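Local coordinates for conserved Archaeal protein (Sulfolobus acidocaldarius, PDB 4OPC) that reduces the double bonds of the geranylgeranyl chains of archaeal membrane lipid precursors, using a bound FAD, at residues T211-Y216 with L231-G236. Sequence-based numbering, arbitrary orientation.
Sequences TSPGGY and LGIQGG. With PGT ((1S)-2-{[{[(2R)-2,3-dihydroxypropyl]oxy}(hydroxy)phosphoryl]oxy}-1-[(palmitoyloxy)methyl]ethyl stearate), chain C.
Backbone bonds tie the 211-216 loop to strand 231-234 at two places. Q234 N gives its hydrogen to P213 O at 2.9 Å, with the donor in the carbonyl plane, and G232 N reaches Y216 O at 3.0 Å; the return bond from Y216 N to G232 O is weak. Between them the chain bends through a type II turn, S212 to G215, closed by G215 N on S212 O. At G214, where phi is positive, a beta carbon would run into Q234 CB, and one on G215 would strike G232 O, which G215 CA approaches to 3.2 Å.

On one flank P213 and I233 lie side by side, CD against CG2 at 3.9 Å, and Y239 touches both; L231 CD1 lies 3.5 Å from T211 O, a carbonyl oxygen bonded by W217 NE1.

The lipid tail runs along the other flank. With CG wedged between backbone N and carbonyl carbon (chi1 58°), the Y216 ring has PGT C43 over one face, 4.0 Å above the ring plane and displaced toward the rim, while Y216 OH bonds to H298 O. A leucine here would probably leave H298 O without its hydroxyl partner and the acyl chain without the flat face it lies against. PGT C42 lies 4.0 Å from G232 CA, where a beta carbon would collide with it. Together loop and strand form part of the lipid-pocket wall on the large mixed sheet of this reductase.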
loop_
_atom_site.group_PDB
_atom_site.type_symbol
_atom_site.label_atom_id
_atom_site.label_comp_id
_atom_site.label_asym_id
_atom_site.label_seq_id
_atom_site.Cartn_x
_atom_site.Cartn_y
_atom_site.Cartn_z
ATOM N N THR A 211 4.049 15.516 -16.340
ATOM C CA THR A 211 2.668 15.069 -16.508
ATOM C C THR A 211 2.124 14.304 -15.296
ATOM O O THR A 211 0.915 14.118 -15.179
ATOM C CB THR A 211 2.531 14.187 -17.751
ATOM O OG1 THR A 211 3.291 12.996 -17.545
ATOM C CG2 THR A 211 3.053 14.917 -18.993
ATOM N N SER A 212 3.016 13.859 -14.412
ATOM C CA SER A 212 2.627 13.158 -13.183
ATOM C C SER A 212 3.670 13.421 -12.098
ATOM O O SER A 212 4.347 12.500 -11.638
ATOM C CB SER A 212 2.486 11.652 -13.436
ATOM O OG SER A 212 3.575 11.141 -14.197
ATOM N N PRO A 213 3.812 14.686 -11.691
ATOM C CA PRO A 213 4.889 15.022 -10.750
ATOM C C PRO A 213 4.836 14.231 -9.449
ATOM O O PRO A 213 3.823 14.218 -8.742
ATOM C CB PRO A 213 4.667 16.514 -10.476
ATOM C CG PRO A 213 3.249 16.771 -10.852
ATOM C CD PRO A 213 2.983 15.861 -12.010
ATOM N N GLY A 214 5.931 13.542 -9.155
ATOM C CA GLY A 214 6.031 12.798 -7.918
ATOM C C GLY A 214 5.373 11.437 -7.937
ATOM O O GLY A 214 5.345 10.754 -6.917
ATOM N N GLY A 215 4.830 11.045 -9.086
ATOM C CA GLY A 215 4.228 9.728 -9.241
ATOM C C GLY A 215 4.553 9.183 -10.613
ATOM O O GLY A 215 5.712 9.175 -11.033
ATOM N N TYR A 216 3.534 8.712 -11.305
ATOM C CA TYR A 216 3.680 8.231 -12.667
ATOM C C TYR A 216 2.316 8.030 -13.297
ATOM O O TYR A 216 1.296 8.027 -12.604
ATOM C CB TYR A 216 4.513 6.948 -12.741
ATOM C CG TYR A 216 4.052 5.736 -11.950
ATOM C CD1 TYR A 216 2.976 4.959 -12.378
ATOM C CD2 TYR A 216 4.750 5.307 -10.818
ATOM C CE1 TYR A 216 2.584 3.812 -11.688
ATOM C CE2 TYR A 216 4.361 4.159 -10.123
ATOM C CZ TYR A 216 3.285 3.419 -10.568
ATOM O OH TYR A 216 2.892 2.274 -9.909
ATOM N N LEU A 231 -3.067 7.934 -13.184
ATOM C CA LEU A 231 -1.840 8.564 -12.725
ATOM C C LEU A 231 -1.890 8.832 -11.237
ATOM O O LEU A 231 -2.963 8.884 -10.632
ATOM C CB LEU A 231 -1.549 9.879 -13.477
ATOM C CG LEU A 231 -2.309 11.113 -12.994
ATOM C CD1 LEU A 231 -1.601 12.387 -13.465
ATOM C CD2 LEU A 231 -3.759 11.104 -13.475
ATOM N N GLY A 232 -0.713 9.008 -10.657
ATOM C CA GLY A 232 -0.571 9.438 -9.281
ATOM C C GLY A 232 0.343 10.646 -9.259
ATOM O O GLY A 232 1.301 10.726 -10.050
ATOM N N ILE A 233 0.046 11.602 -8.385
ATOM C CA ILE A 233 0.926 12.756 -8.188
ATOM C C ILE A 233 1.140 12.957 -6.697
ATOM O O ILE A 233 0.267 12.630 -5.891
ATOM C CB ILE A 233 0.373 14.040 -8.838
ATOM C CG1 ILE A 233 -0.908 14.483 -8.158
ATOM C CG2 ILE A 233 0.129 13.839 -10.334
ATOM C CD1 ILE A 233 -1.476 15.759 -8.735
ATOM N N GLN A 234 2.303 13.480 -6.328
ATOM C CA GLN A 234 2.637 13.682 -4.921
ATOM C C GLN A 234 1.769 14.756 -4.273
ATOM O O GLN A 234 1.557 15.829 -4.835
ATOM C CB GLN A 234 4.118 14.031 -4.778
ATOM C CG GLN A 234 4.546 14.223 -3.331
ATOM C CD GLN A 234 6.028 14.420 -3.200
ATOM O OE1 GLN A 234 6.691 14.893 -4.128
ATOM N NE2 GLN A 234 6.566 14.092 -2.038
ATOM N N GLY A 235 1.262 14.459 -3.077
ATOM C CA GLY A 235 0.534 15.452 -2.310
ATOM C C GLY A 235 1.423 16.475 -1.610
ATOM O O GLY A 235 2.650 16.341 -1.579
ATOM N N GLY A 236 0.813 17.512 -1.043
ATOM C CA GLY A 236 1.553 18.481 -0.257
ATOM C C GLY A 236 2.466 19.398 -1.047
ATOM O O GLY A 236 3.305 20.067 -0.455
HETATM C C48 PGT C . 7.261 7.704 -7.033
HETATM C C47 PGT C . 6.611 7.410 -5.696
HETATM C C46 PGT C . 5.105 7.443 -5.851
HETATM C C45 PGT C . 4.689 6.469 -6.935
HETATM C C44 PGT C . 3.269 5.995 -6.709
HETATM C C43 PGT C . 2.336 6.657 -7.707
HETATM C C42 PGT C . 0.913 6.294 -7.346
HETATM C C41 PGT C . 0.740 4.816 -7.586
HETATM C C40 PGT C . -0.702 4.500 -7.898
HETATM C C39 PGT C . -0.708 3.275 -8.784
HETATM C C38 PGT C . 0.008 2.146 -8.089
HETATM C C37 PGT C . 0.145 0.992 -9.053
HETATM C C36 PGT C . 0.765 -0.167 -8.311
HETATM C C35 PGT C . 1.236 -1.229 -9.277
HETATM C C34 PGT C . 1.797 -2.395 -8.486
HETATM C C33 PGT C . 2.579 -3.343 -9.369
HETATM C C32 PGT C . 2.374 -4.782 -8.936
HETATM C C31 PGT C . 3.241 -5.162 -7.745
HETATM O O31 PGT C . 2.694 -5.641 -6.770
HETATM O O2 PGT C . 4.645 -4.965 -7.740
HETATM C C2 PGT C . 5.454 -6.098 -7.994
HETATM C C1 PGT C . 5.656 -6.977 -6.776
HETATM O O3P PGT C . 4.797 -6.757 -5.674
HETATM P P PGT C . 5.442 -6.277 -4.307
HETATM O O1P PGT C . 6.484 -5.256 -4.707
HETATM O O2P PGT C . 4.409 -5.648 -3.384
HETATM O O4P PGT C . 6.155 -7.457 -3.511
HETATM C C4 PGT C . 6.470 -8.701 -4.103
HETATM C C5 PGT C . 7.256 -9.574 -3.152
HETATM O O5 PGT C . 6.559 -10.780 -2.938
HETATM C C6 PGT C . 7.449 -8.849 -1.842
HETATM O O6 PGT C . 6.655 -9.417 -0.826
HETATM C C3 PGT C . 6.864 -5.702 -8.394
HETATM O O3 PGT C . 6.928 -5.019 -9.623
HETATM C C11 PGT C . 7.954 -4.055 -9.650
HETATM O O11 PGT C . 9.055 -4.330 -9.215
HETATM C C12 PGT C . 7.683 -2.673 -10.210
HETATM C C13 PGT C . 8.979 -1.981 -10.574
HETATM C C14 PGT C . 8.667 -0.598 -11.106
HETATM C C15 PGT C . 8.838 0.435 -10.012
HETATM C C16 PGT C . 8.663 1.829 -10.577
HETATM C C17 PGT C . 9.839 2.680 -10.150
HETATM C C18 PGT C . 9.874 3.972 -10.937
HETATM C C19 PGT C . 11.206 4.664 -10.723
HETATM C C20 PGT C . 12.321 3.914 -11.425
HETATM C C21 PGT C . 13.011 4.834 -12.413
HETATM C C22 PGT C . 14.478 4.480 -12.533
HETATM C C23 PGT C . 15.237 5.707 -12.991
HETATM C C24 PGT C . 16.727 5.481 -12.859
HETATM C C25 PGT C . 17.343 6.602 -12.050
HETATM C C26 PGT C . 18.133 6.023 -10.895
#